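Local coordinates for protein 11S globulin subunit beta (Cucurbita maxima, PDB 2E9Q) that serves as a seed storage protein, a nutrient reservoir of the 11S globulin family that is built from two cupin domains and assembles into hexamers, at residues A[75-80]-A[241-246]; A[93-98]-A[144-149]; A[330-335]-A[389-394]; A[351-356]-A[370-375]. All coordinates share one frame; numbering follows the deposited sequence. Where two conformers were deposited one is given.

Contact 1 (A[75-80]-A[241-246])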
loop_
_atom_site.group_PDB
_atom_site.type_symbol
_atom_site.label_atom_id
_atom_site.label_comp_id
_atom_site.label_asym_id
_atom_site.label_seq_id
_atom_site.Cartn_x
_atom_site.Cartn_y
_atom_site.Cartn_z
ATOM N N LEU A 75 8.832 -26.034 24.993
ATOM C CA LEU A 75 8.998 -24.596 24.883
ATOM C C LEU A 75 9.455 -24.165 23.481
ATOM O O LEU A 75 10.554 -24.496 23.048
ATOM C CB LEU A 75 10.021 -24.108 25.916
ATOM C CG LEU A 75 10.463 -22.641 25.795
ATOM C CD1 LEU A 75 9.323 -21.714 26.223
ATOM C CD2 LEU A 75 11.711 -22.399 26.648
ATOM N N LEU A 76 8.598 -23.442 22.768
ATOM C CA LEU A 76 8.956 -22.935 21.453
ATOM C C LEU A 76 9.793 -21.714 21.771
ATOM O O LEU A 76 9.307 -20.761 22.375
ATOM C CB LEU A 76 7.707 -22.528 20.670
ATOM C CG LEU A 76 7.904 -21.762 19.352
ATOM C CD1 LEU A 76 8.784 -22.551 18.381
ATOM C CD2 LEU A 76 6.527 -21.487 18.740
ATOM N N LEU A 77 11.061 -21.753 21.397
ATOM C CA LEU A 77 11.952 -20.648 21.685
ATOM C C LEU A 77 11.464 -19.352 21.059
ATOM O O LEU A 77 10.808 -19.364 20.012
ATOM C CB LEU A 77 13.357 -20.981 21.195
ATOM C CG LEU A 77 13.838 -22.358 21.678
ATOM C CD1 LEU A 77 15.241 -22.618 21.173
ATOM C CD2 LEU A 77 13.804 -22.401 23.200
ATOM N N PRO A 78 11.784 -18.209 21.695
ATOM C CA PRO A 78 11.375 -16.889 21.203
ATOM C C PRO A 78 12.063 -16.413 19.938
ATOM O O PRO A 78 13.268 -16.571 19.763
ATOM C CB PRO A 78 11.680 -15.966 22.381
ATOM C CG PRO A 78 12.891 -16.587 22.974
ATOM C CD PRO A 78 12.553 -18.079 22.946
ATOM N N GLY A 79 11.272 -15.816 19.064
ATOM C CA GLY A 79 11.800 -15.271 17.837
ATOM C C GLY A 79 10.803 -14.265 17.301
ATOM O O GLY A 79 9.678 -14.175 17.806
ATOM N N PHE A 80 11.210 -13.493 16.301
ATOM C CA PHE A 80 10.318 -12.511 15.693
ATOM C C PHE A 80 10.438 -12.628 14.184
ATOM O O PHE A 80 11.469 -13.058 13.682
ATOM C CB PHE A 80 10.658 -11.078 16.144
ATOM C CG PHE A 80 12.095 -10.681 15.943
ATOM C CD1 PHE A 80 13.063 -11.012 16.884
ATOM C CD2 PHE A 80 12.478 -9.944 14.824
ATOM C CE1 PHE A 80 14.391 -10.614 16.719
ATOM C CE2 PHE A 80 13.800 -9.545 14.652
ATOM C CZ PHE A 80 14.757 -9.880 15.602
ATOM N N ARG A 241 14.067 -25.696 17.399
ATOM C CA ARG A 241 13.205 -24.654 17.961
ATOM C C ARG A 241 12.233 -24.947 19.117
ATOM O O ARG A 241 11.758 -24.011 19.773
ATOM C CB ARG A 241 12.427 -24.003 16.819
ATOM C CG ARG A 241 11.143 -24.714 16.441
ATOM C CD ARG A 241 10.772 -24.391 14.998
ATOM N NE ARG A 241 11.757 -24.956 14.083
ATOM C CZ ARG A 241 12.374 -24.274 13.125
ATOM N NH1 ARG A 241 12.097 -22.991 12.954
ATOM N NH2 ARG A 241 13.280 -24.874 12.349
ATOM N N ILE A 242 11.907 -26.217 19.354
ATOM C CA ILE A 242 10.997 -26.563 20.440
ATOM C C ILE A 242 11.798 -27.380 21.459
ATOM O O ILE A 242 12.197 -28.511 21.178
ATOM C CB ILE A 242 9.796 -27.378 19.916
ATOM C CG1 ILE A 242 9.102 -26.616 18.777
ATOM C CG2 ILE A 242 8.803 -27.635 21.037
ATOM C CD1 ILE A 242 7.974 -27.390 18.110
ATOM N N VAL A 243 12.039 -26.808 22.637
ATOM C CA VAL A 243 12.844 -27.483 23.651
ATOM C C VAL A 243 12.131 -28.002 24.908
ATOM O O VAL A 243 11.053 -27.540 25.282
ATOM C CB VAL A 243 13.996 -26.573 24.101
ATOM C CG1 VAL A 243 14.777 -26.088 22.886
ATOM C CG2 VAL A 243 13.447 -25.387 24.884
ATOM N N GLN A 244 12.756 -28.980 25.553
ATOM C CA GLN A 244 12.217 -29.562 26.775
ATOM C C GLN A 244 12.656 -28.654 27.918
ATOM O O GLN A 244 13.842 -28.356 28.052
ATOM C CB GLN A 244 12.797 -30.962 26.992
ATOM C CG GLN A 244 12.063 -31.797 28.031
ATOM C CD GLN A 244 10.799 -32.423 27.471
ATOM O OE1 GLN A 244 10.044 -33.091 28.185
ATOM N NE2 GLN A 244 10.566 -32.220 26.176
ATOM N N VAL A 245 11.709 -28.190 28.725
ATOM C CA VAL A 245 12.066 -27.331 29.851
ATOM C C VAL A 245 12.566 -28.229 30.979
ATOM O O VAL A 245 11.950 -29.247 31.304
ATOM C CB VAL A 245 10.863 -26.510 30.363
ATOM C CG1 VAL A 245 10.276 -25.692 29.227
ATOM C CG2 VAL A 245 9.824 -27.421 30.956
ATOM N N ASP A 246 13.686 -27.848 31.574
ATOM C CA ASP A 246 14.265 -28.637 32.645
ATOM C C ASP A 246 13.529 -28.576 33.978
ATOM O O ASP A 246 12.710 -27.688 34.222
ATOM C CB ASP A 246 15.731 -28.248 32.824
ATOM C CG ASP A 246 16.604 -28.769 31.694
ATOM O OD1 ASP A 246 16.187 -28.656 30.520
ATOM O OD2 ASP A 246 17.705 -29.289 31.980
#
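Strand 75-80 and the short strand 242-244 run antiparallel with their short axes 122° apart, L75 facing V243 as a hydrogen-bonded pair and L76 facing I242 as a non-hydrogen-bonded one. L75 and V243 exchange two backbone bonds, L75 N to V243 O (2.7 Å) and V243 N to L75 O (2.8 Å). A third, from L77 N to R241 O at 2.9 Å, arrives almost in line with the carbonyl. Beyond L77 the chains part.

The side chains of L75 and V243 lie alongside each other and point the same way. CB of L75 also meets CG1 of V245 at 3.7 Å, past the end of the short strand. L77 comes in differently: its side chain crosses that of V243 at about a right angle. With CG beside its own backbone N (chi1 -50°), L77 lays CD2 against both methyls of V243, and CD2 to V243 CG2 is a tight 3.4 Å. An alanine at L77 is likely to open a gap beside V243, whose two methyls would lose the branch they are packed on. CD1 of L76 rests on R241 CG at 3.7 Å and also reaches I242 CG1, its neighbour on the same face, while the guanidinium of R241 forms a salt bridge with E187.

N427 of the second subunit packs on L75 and V245, so the contact also borders a subunit interface. The arrangement is a long-range antiparallel strand pairing: a short strand following the helices 215-222 and 226-233 returns to strand 74-81 of the N-terminal cupin beta-barrel.

Contact 2 (A[93-98]-A[144-149])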
loop_
_atom_site.group_PDB
_atom_site.type_symbol
_atom_site.label_atom_id
_atom_site.label_comp_id
_atom_site.label_asym_id
_atom_site.label_seq_id
_atom_site.Cartn_x
_atom_site.Cartn_y
_atom_site.Cartn_z
ATOM N N PHE A 93 -3.299 -26.236 25.826
ATOM C CA PHE A 93 -3.266 -24.922 26.448
ATOM C C PHE A 93 -1.916 -24.644 27.078
ATOM O O PHE A 93 -1.178 -25.563 27.430
ATOM C CB PHE A 93 -4.388 -24.751 27.487
ATOM C CG PHE A 93 -4.417 -25.804 28.563
ATOM C CD1 PHE A 93 -5.043 -27.028 28.343
ATOM C CD2 PHE A 93 -3.867 -25.546 29.815
ATOM C CE1 PHE A 93 -5.128 -27.984 29.356
ATOM C CE2 PHE A 93 -3.943 -26.495 30.844
ATOM C CZ PHE A 93 -4.577 -27.719 30.614
ATOM N N GLY A 94 -1.582 -23.367 27.190
ATOM C CA GLY A 94 -0.307 -23.010 27.759
ATOM C C GLY A 94 -0.178 -21.524 28.017
ATOM O O GLY A 94 -1.177 -20.808 28.119
ATOM N N ILE A 95 1.064 -21.070 28.118
ATOM C CA ILE A 95 1.347 -19.676 28.378
ATOM C C ILE A 95 2.285 -19.120 27.322
ATOM O O ILE A 95 3.107 -19.849 26.758
ATOM C CB ILE A 95 1.958 -19.498 29.787
ATOM C CG1 ILE A 95 3.263 -20.278 29.902
ATOM C CG2 ILE A 95 0.977 -20.031 30.832
ATOM C CD1 ILE A 95 3.892 -20.232 31.295
ATOM N N ARG A 96 2.141 -17.825 27.055
ATOM C CA ARG A 96 2.951 -17.144 26.060
ATOM C C ARG A 96 3.523 -15.858 26.642
ATOM O O ARG A 96 3.010 -15.315 27.629
ATOM C CB ARG A 96 2.088 -16.800 24.845
ATOM C CG ARG A 96 0.981 -15.795 25.162
ATOM C CD ARG A 96 -0.050 -15.605 24.043
ATOM N NE ARG A 96 0.548 -15.174 22.785
ATOM C CZ ARG A 96 0.047 -14.230 21.991
ATOM N NH1 ARG A 96 -1.065 -13.593 22.315
ATOM N NH2 ARG A 96 0.648 -13.945 20.844
ATOM N N GLY A 97 4.582 -15.373 26.011
ATOM C CA GLY A 97 5.199 -14.135 26.425
ATOM C C GLY A 97 5.414 -13.324 25.160
ATOM O O GLY A 97 6.125 -13.766 24.251
ATOM N N ILE A 98 4.794 -12.156 25.075
ATOM C CA ILE A 98 4.948 -11.324 23.897
ATOM C C ILE A 98 5.179 -9.868 24.275
ATOM O O ILE A 98 4.252 -9.141 24.633
ATOM C CB ILE A 98 3.725 -11.457 22.956
ATOM C CG1 ILE A 98 3.883 -10.511 21.769
ATOM C CG2 ILE A 98 2.438 -11.205 23.715
ATOM C CD1 ILE A 98 2.846 -10.719 20.672
ATOM N N SER A 144 8.827 -10.397 19.188
ATOM C CA SER A 144 9.262 -11.737 19.571
ATOM C C SER A 144 8.265 -12.344 20.539
ATOM O O SER A 144 7.656 -11.646 21.346
ATOM C CB SER A 144 10.647 -11.707 20.215
ATOM O OG SER A 144 10.597 -11.072 21.480
ATOM N N HIS A 145 8.099 -13.654 20.446
ATOM C CA HIS A 145 7.171 -14.357 21.299
ATOM C C HIS A 145 7.660 -15.767 21.506
ATOM O O HIS A 145 8.459 -16.276 20.723
ATOM C CB HIS A 145 5.782 -14.379 20.666
ATOM C CG HIS A 145 5.699 -15.183 19.407
ATOM N ND1 HIS A 145 4.832 -16.246 19.263
ATOM C CD2 HIS A 145 6.366 -15.079 18.231
ATOM C CE1 HIS A 145 4.972 -16.763 18.054
ATOM N NE2 HIS A 145 5.895 -16.074 17.407
ATOM N N TRP A 146 7.188 -16.388 22.580
ATOM C CA TRP A 146 7.550 -17.758 22.910
ATOM C C TRP A 146 6.312 -18.418 23.496
ATOM O O TRP A 146 5.472 -17.752 24.106
ATOM C CB TRP A 146 8.702 -17.795 23.920
ATOM C CG TRP A 146 8.442 -17.017 25.180
ATOM C CD1 TRP A 146 8.838 -15.736 25.448
ATOM C CD2 TRP A 146 7.727 -17.466 26.345
ATOM N NE1 TRP A 146 8.419 -15.362 26.700
ATOM C CE2 TRP A 146 7.736 -16.400 27.276
ATOM C CE3 TRP A 146 7.083 -18.663 26.691
ATOM C CZ2 TRP A 146 7.122 -16.495 28.537
ATOM C CZ3 TRP A 146 6.467 -18.757 27.955
ATOM C CH2 TRP A 146 6.497 -17.674 28.859
ATOM N N MET A 147 6.177 -19.718 23.287
ATOM C CA MET A 147 5.029 -20.427 23.808
ATOM C C MET A 147 5.451 -21.698 24.516
ATOM O O MET A 147 6.409 -22.365 24.109
ATOM C CB MET A 147 4.048 -20.738 22.679
ATOM C CG MET A 147 3.419 -19.485 22.087
ATOM S SD MET A 147 2.326 -19.803 20.709
ATOM C CE MET A 147 3.457 -19.575 19.341
ATOM N N TYR A 148 4.737 -22.001 25.596
ATOM C CA TYR A 148 5.007 -23.160 26.419
ATOM C C TYR A 148 3.741 -23.978 26.602
ATOM O O TYR A 148 2.657 -23.434 26.786
ATOM C CB TYR A 148 5.528 -22.709 27.784
ATOM C CG TYR A 148 5.611 -23.816 28.806
ATOM C CD1 TYR A 148 6.696 -24.693 28.830
ATOM C CD2 TYR A 148 4.589 -24.006 29.734
ATOM C CE1 TYR A 148 6.760 -25.735 29.758
ATOM C CE2 TYR A 148 4.639 -25.045 30.665
ATOM C CZ TYR A 148 5.729 -25.902 30.669
ATOM O OH TYR A 148 5.783 -26.921 31.586
ATOM N N ASN A 149 3.888 -25.291 26.543
ATOM C CA ASN A 149 2.767 -26.193 26.719
ATOM C C ASN A 149 2.755 -26.588 28.196
ATOM O O ASN A 149 3.745 -27.113 28.711
ATOM C CB ASN A 149 2.957 -27.434 25.841
ATOM C CG ASN A 149 1.796 -28.400 25.934
ATOM O OD1 ASN A 149 0.723 -28.058 26.432
ATOM N ND2 ASN A 149 1.999 -29.621 25.433
HETATM O O HOH W 1 2.065 -16.455 20.724
HETATM O O HOH W 2 8.614 -12.147 24.422
#
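I95 and Y148, and again G97 and W146, form hydrogen-bonded pairs in an antiparallel ladder whose short axes lie 161° apart. The bonds of the first pair are the shorter, with Y148 N to I95 O at 2.9 Å; in the second, G97 N reaches W146 O at 3.2 Å. Between them R96 and M147 make a non-hydrogen-bonded pair, with the CA of R96 3.2 Å from W146 O in a CA-H...O contact.

Apolar contact gathers on the side of I95, W146 and Y148. The indole of W146 folds back over the neighbouring strand, its CG set between backbone N and carbonyl carbon (chi1 55°), and one ring face takes the peptide of G97: the N of G97 sits 3.5 Å above the plane, over the ring centre. G97, having no side chain, lets the ring lie close on its backbone. An alanine in place of W146 would probably leave the G97 backbone uncovered and Q126 without the indole N-H it accepts. I95 and Y148 lie side by side, with I95 CG1 3.9 Å from Y148 CB and the same carbon 4.0 Å from CZ3 of W146.

Water serves the other side. One molecule accepts from R96 NE at 2.9 Å and is also hydrogen-bonded to H145 ND1, tying together two side chains whose polar ends do not meet; the guanidinium of R96 continues to the backbone oxygens of V138 and L286.

In the curled sheet, strand 93-98 is flanked by 129-132, and strand 145-149 by 74-81, while L420 of the second subunit packs on W146.

Contact 3 (A[330-335]-A[389-394])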
loop_
_atom_site.group_PDB
_atom_site.type_symbol
_atom_site.label_atom_id
_atom_site.label_comp_id
_atom_site.label_asym_id
_atom_site.label_seq_id
_atom_site.Cartn_x
_atom_site.Cartn_y
_atom_site.Cartn_z
ATOM N N TYR A 330 -22.480 -29.090 10.804
ATOM C CA TYR A 330 -23.028 -30.361 11.272
ATOM C C TYR A 330 -23.059 -31.288 10.066
ATOM O O TYR A 330 -23.015 -30.826 8.920
ATOM C CB TYR A 330 -24.461 -30.175 11.794
ATOM C CG TYR A 330 -24.564 -29.374 13.071
ATOM C CD1 TYR A 330 -25.744 -28.715 13.407
ATOM C CD2 TYR A 330 -23.475 -29.266 13.939
ATOM C CE1 TYR A 330 -25.837 -27.960 14.579
ATOM C CE2 TYR A 330 -23.555 -28.520 15.106
ATOM C CZ TYR A 330 -24.735 -27.869 15.421
ATOM O OH TYR A 330 -24.808 -27.131 16.579
ATOM N N SER A 331 -23.151 -32.588 10.325
ATOM C CA SER A 331 -23.187 -33.582 9.260
ATOM C C SER A 331 -24.092 -33.166 8.109
ATOM O O SER A 331 -25.253 -32.791 8.315
ATOM C CB SER A 331 -23.655 -34.930 9.811
ATOM O OG SER A 331 -22.838 -35.343 10.891
ATOM N N ASN A 332 -23.539 -33.217 6.900
ATOM C CA ASN A 332 -24.281 -32.884 5.691
ATOM C C ASN A 332 -24.727 -31.430 5.591
ATOM O O ASN A 332 -25.476 -31.059 4.676
ATOM C CB ASN A 332 -25.474 -33.832 5.591
ATOM C CG ASN A 332 -25.071 -35.269 5.863
ATOM O OD1 ASN A 332 -25.729 -35.988 6.615
ATOM N ND2 ASN A 332 -23.967 -35.689 5.257
ATOM N N ALA A 333 -24.264 -30.604 6.528
ATOM C CA ALA A 333 -24.603 -29.182 6.519
ATOM C C ALA A 333 -23.821 -28.505 5.385
ATOM O O ALA A 333 -22.737 -28.956 5.019
ATOM C CB ALA A 333 -24.257 -28.548 7.860
ATOM N N MET A 334 -24.378 -27.427 4.844
ATOM C CA MET A 334 -23.766 -26.707 3.729
ATOM C C MET A 334 -23.680 -25.204 3.986
ATOM O O MET A 334 -24.616 -24.608 4.522
ATOM C CB MET A 334 -24.596 -26.973 2.473
ATOM C CG MET A 334 -23.968 -26.565 1.167
ATOM S SD MET A 334 -25.034 -27.073 -0.191
ATOM C CE MET A 334 -25.709 -25.483 -0.712
ATOM N N VAL A 335 -22.556 -24.595 3.605
ATOM C CA VAL A 335 -22.401 -23.147 3.732
ATOM C C VAL A 335 -22.883 -22.625 2.383
ATOM O O VAL A 335 -22.442 -23.097 1.338
ATOM C CB VAL A 335 -20.931 -22.718 3.958
ATOM C CG1 VAL A 335 -20.806 -21.210 3.824
ATOM C CG2 VAL A 335 -20.474 -23.137 5.349
ATOM N N ALA A 389 -20.476 -30.173 4.275
ATOM C CA ALA A 389 -19.886 -31.088 5.242
ATOM C C ALA A 389 -20.257 -32.532 4.925
ATOM O O ALA A 389 -21.328 -32.813 4.383
ATOM C CB ALA A 389 -20.351 -30.725 6.648
ATOM N N SER A 390 -19.355 -33.443 5.251
ATOM C CA SER A 390 -19.595 -34.856 5.019
ATOM C C SER A 390 -20.415 -35.383 6.192
ATOM O O SER A 390 -21.086 -34.614 6.894
ATOM C CB SER A 390 -18.268 -35.608 4.950
ATOM O OG SER A 390 -17.589 -35.518 6.192
ATOM N N ASP A 391 -20.347 -36.694 6.404
ATOM C CA ASP A 391 -21.076 -37.335 7.494
ATOM C C ASP A 391 -20.456 -37.026 8.840
ATOM O O ASP A 391 -21.159 -36.857 9.827
ATOM C CB ASP A 391 -21.092 -38.847 7.295
ATOM C CG ASP A 391 -21.873 -39.249 6.082
ATOM O OD1 ASP A 391 -21.807 -40.433 5.691
ATOM O OD2 ASP A 391 -22.560 -38.368 5.522
ATOM N N ARG A 392 -19.133 -36.959 8.875
ATOM C CA ARG A 392 -18.425 -36.676 10.109
ATOM C C ARG A 392 -18.459 -35.179 10.411
ATOM O O ARG A 392 -17.808 -34.714 11.338
ATOM C CB ARG A 392 -16.972 -37.132 9.984
ATOM C CG ARG A 392 -16.770 -38.327 9.056
ATOM C CD ARG A 392 -15.341 -38.873 9.101
ATOM N NE ARG A 392 -14.317 -37.850 8.874
ATOM C CZ ARG A 392 -13.033 -38.120 8.635
ATOM N NH1 ARG A 392 -12.618 -39.383 8.586
ATOM N NH2 ARG A 392 -12.161 -37.133 8.451
ATOM N N GLY A 393 -19.226 -34.429 9.631
ATOM C CA GLY A 393 -19.271 -32.994 9.829
ATOM C C GLY A 393 -17.955 -32.387 9.356
ATOM O O GLY A 393 -17.022 -33.119 9.025
ATOM N N PHE A 394 -17.876 -31.059 9.331
ATOM C CA PHE A 394 -16.669 -30.355 8.891
ATOM C C PHE A 394 -16.463 -29.129 9.770
ATOM O O PHE A 394 -17.403 -28.379 10.036
ATOM C CB PHE A 394 -16.813 -29.947 7.426
ATOM C CG PHE A 394 -15.598 -29.284 6.851
ATOM C CD1 PHE A 394 -15.653 -27.963 6.415
ATOM C CD2 PHE A 394 -14.420 -29.992 6.685
ATOM C CE1 PHE A 394 -14.547 -27.362 5.816
ATOM C CE2 PHE A 394 -13.306 -29.401 6.086
ATOM C CZ PHE A 394 -13.370 -28.085 5.650
#
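S331 OG lies anti to its own carbonyl carbon, beside the backbone N (chi1 -56°), a setting that swings the hydroxyl across to the backbone oxygen of D391. N332 and D391 take the same kind of first torsion, and each turns the end of its side chain toward the other although both CB atoms start off away from the opposite segment.

The hydroxyl of S331 donates to D391 O; the modelled 2.5 Å between S331 OG and D391 O is shorter than usual, so the exact length is doubtful. Beside it, N332 ND2 donates to D391 OD2 over 3.0 Å; the carboxylate oxygen lies in the plane of the amide and is approached nearly along its C-O direction. The amide and carboxylate planes stand 87° apart, and a single N-H carries the link. D391 is thus met at its carbonyl and at its carboxylate.

Two backbone bonds join the segments. N332 N reaches S390 O at 2.8 Å from well above the carbonyl plane, while A389 N meets A333 O at 2.7 Å almost straight on. The methyl of A389 points into the contact, with CB 3.4 Å from A333 O. The positive phi of N332 belongs to the type II turn running from Y330 to A333, whose corner holds S331 and N332. On the other segment, S390 OG is hydrogen-bonded to N353 OD1.

The site is a meeting of two corners: a beta turn between strands 323-329 and 334-340 locks onto the bend between strands 384-390 and 393-400, where the C-terminal cupin barrel passes from one sheet to the other.

Contact 4 (A[351-356]-A[370-375])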
loop_
_atom_site.group_PDB
_atom_site.type_symbol
_atom_site.label_atom_id
_atom_site.label_comp_id
_atom_site.label_asym_id
_atom_site.label_seq_id
_atom_site.Cartn_x
_atom_site.Cartn_y
_atom_site.Cartn_z
ATOM N N ARG A 351 -11.212 -30.405 11.601
ATOM C CA ARG A 351 -11.844 -31.700 11.821
ATOM C C ARG A 351 -12.818 -32.062 10.718
ATOM O O ARG A 351 -13.404 -31.194 10.088
ATOM C CB ARG A 351 -12.593 -31.707 13.154
ATOM C CG ARG A 351 -12.072 -32.716 14.162
ATOM C CD ARG A 351 -13.165 -33.018 15.156
ATOM N NE ARG A 351 -14.371 -33.374 14.424
ATOM C CZ ARG A 351 -15.566 -32.848 14.648
ATOM N NH1 ARG A 351 -16.607 -33.233 13.916
ATOM N NH2 ARG A 351 -15.719 -31.944 15.602
ATOM N N GLY A 352 -13.001 -33.357 10.495
ATOM C CA GLY A 352 -13.936 -33.796 9.478
ATOM C C GLY A 352 -13.458 -33.601 8.053
ATOM O O GLY A 352 -12.256 -33.545 7.774
ATOM N N ASN A 353 -14.409 -33.503 7.137
ATOM C CA ASN A 353 -14.079 -33.300 5.739
ATOM C C ASN A 353 -15.314 -32.740 5.078
ATOM O O ASN A 353 -16.397 -32.788 5.647
ATOM C CB ASN A 353 -13.658 -34.615 5.067
ATOM C CG ASN A 353 -14.808 -35.597 4.917
ATOM O OD1 ASN A 353 -15.105 -36.369 5.828
ATOM N ND2 ASN A 353 -15.470 -35.556 3.761
ATOM N N ALA A 354 -15.152 -32.193 3.883
ATOM C CA ALA A 354 -16.276 -31.614 3.178
ATOM C C ALA A 354 -15.987 -31.525 1.693
ATOM O O ALA A 354 -14.831 -31.558 1.267
ATOM C CB ALA A 354 -16.549 -30.225 3.720
ATOM N N ARG A 355 -17.045 -31.416 0.905
ATOM C CA ARG A 355 -16.875 -31.276 -0.524
ATOM C C ARG A 355 -16.945 -29.779 -0.723
ATOM O O ARG A 355 -17.846 -29.121 -0.202
ATOM C CB ARG A 355 -17.997 -31.944 -1.326
ATOM C CG ARG A 355 -17.724 -31.863 -2.833
ATOM C CD ARG A 355 -18.879 -32.332 -3.710
ATOM N NE ARG A 355 -18.513 -32.270 -5.125
ATOM C CZ ARG A 355 -19.357 -32.455 -6.137
ATOM N NH1 ARG A 355 -20.637 -32.719 -5.906
ATOM N NH2 ARG A 355 -18.918 -32.379 -7.385
ATOM N N VAL A 356 -15.988 -29.245 -1.467
ATOM C CA VAL A 356 -15.932 -27.816 -1.726
ATOM C C VAL A 356 -15.775 -27.501 -3.205
ATOM O O VAL A 356 -14.985 -28.141 -3.899
ATOM C CB VAL A 356 -14.749 -27.174 -0.987
ATOM C CG1 VAL A 356 -14.731 -25.674 -1.245
ATOM C CG2 VAL A 356 -14.848 -27.462 0.504
ATOM N N GLU A 370 -12.512 -32.643 -2.231
ATOM C CA GLU A 370 -12.574 -32.726 -0.786
ATOM C C GLU A 370 -11.465 -31.968 -0.083
ATOM O O GLU A 370 -10.387 -31.765 -0.630
ATOM C CB GLU A 370 -12.484 -34.187 -0.343
ATOM C CG GLU A 370 -13.670 -35.049 -0.710
ATOM C CD GLU A 370 -14.933 -34.623 0.006
ATOM O OE1 GLU A 370 -15.792 -33.985 -0.643
ATOM O OE2 GLU A 370 -15.059 -34.916 1.222
ATOM N N VAL A 371 -11.759 -31.564 1.147
ATOM C CA VAL A 371 -10.809 -30.898 2.016
ATOM C C VAL A 371 -10.950 -31.709 3.293
ATOM O O VAL A 371 -12.057 -31.871 3.809
ATOM C CB VAL A 371 -11.187 -29.433 2.309
ATOM C CG1 VAL A 371 -10.141 -28.819 3.206
ATOM C CG2 VAL A 371 -11.277 -28.642 1.024
ATOM N N ARG A 372 -9.841 -32.234 3.794
ATOM C CA ARG A 372 -9.891 -33.046 4.994
ATOM C C ARG A 372 -9.084 -32.422 6.122
ATOM O O ARG A 372 -8.197 -31.594 5.883
ATOM C CB ARG A 372 -9.355 -34.448 4.701
ATOM C CG ARG A 372 -9.872 -35.048 3.411
ATOM C CD ARG A 372 -9.451 -36.500 3.258
ATOM N NE ARG A 372 -9.758 -37.019 1.927
ATOM C CZ ARG A 372 -10.954 -36.953 1.344
ATOM N NH1 ARG A 372 -11.986 -36.384 1.965
ATOM N NH2 ARG A 372 -11.120 -37.457 0.127
ATOM N N GLU A 373 -9.404 -32.830 7.348
ATOM C CA GLU A 373 -8.719 -32.345 8.539
ATOM C C GLU A 373 -7.238 -32.267 8.252
ATOM O O GLU A 373 -6.669 -33.196 7.692
ATOM C CB GLU A 373 -8.959 -33.297 9.721
ATOM C CG GLU A 373 -8.259 -32.889 11.026
ATOM C CD GLU A 373 -6.782 -33.285 11.082
ATOM O OE1 GLU A 373 -6.003 -32.580 11.760
ATOM O OE2 GLU A 373 -6.397 -34.305 10.466
ATOM N N GLY A 374 -6.621 -31.152 8.629
ATOM C CA GLY A 374 -5.195 -30.997 8.417
ATOM C C GLY A 374 -4.825 -30.341 7.107
ATOM O O GLY A 374 -3.660 -30.009 6.892
ATOM N N GLN A 375 -5.806 -30.140 6.234
ATOM C CA GLN A 375 -5.530 -29.527 4.944
ATOM C C GLN A 375 -5.902 -28.051 4.863
ATOM O O GLN A 375 -6.731 -27.565 5.631
ATOM C CB GLN A 375 -6.259 -30.280 3.829
ATOM C CG GLN A 375 -5.873 -31.750 3.690
ATOM C CD GLN A 375 -6.523 -32.390 2.473
ATOM O OE1 GLN A 375 -7.727 -32.243 2.244
ATOM N NE2 GLN A 375 -5.724 -33.099 1.684
#
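The guanidinium of R372 has N353 CB at its edge and in its plane, R372 NH1 being the nearest atom to N353 CB at 3.9 Å, and the N353 amide stands 73° to it as the two side chains run alongside. That amide turns its ND2 to E370 OE2, 2.7 Å away, although the oxygen sits 17° out of the amide plane. A bend at chi2 (-66°) folds the E370 chain back over the A354 carbonyl to meet N353. R372 NH1 adds a weak, long salt bridge to the same OE2, so one carboxylate oxygen has two partners.

These polar groups line one face of the hairpin of strands 353-359 and 365-372 in the C-terminal cupin barrel. Backbone bonds run from A354 N to V371 O and from V371 N to A354 O, 3.1 Å each, and E373 N closes on G352 O at 3.0 Å.

A354 and V371 share the other face, where F394 packs against both; V356 CG2 reaches V371 CG2 from beside it, at 3.8 Å. After V371 the chain enters a type II turn, R372 to Q375, in which R372 N donates to Q375 OE1 at 2.6 Å. The extended chain of R355 carries its guanidinium to a salt bridge with D368.

Overall arrangement
The four contacts fall into two neighbouring pairs, one in each cupin domain. Contacts 1 and 2 have centres about 9 Å apart and share the curled N-terminal sheet, where strands 74-81 and 145-149 are neighbours; contact 2 is nested within the loop that contact 1 closes, and both border the second subunit. Contacts 3 and 4, about 10 Å apart between centres, meet through strands 384-390 and 353-359 of the equivalent C-terminal sheet, with contact 4 nested inside contact 3. Centres of different pairs lie about 29 to 37 Å apart without touching. Within each barrel, then, a near pairing is enclosed by a farther one.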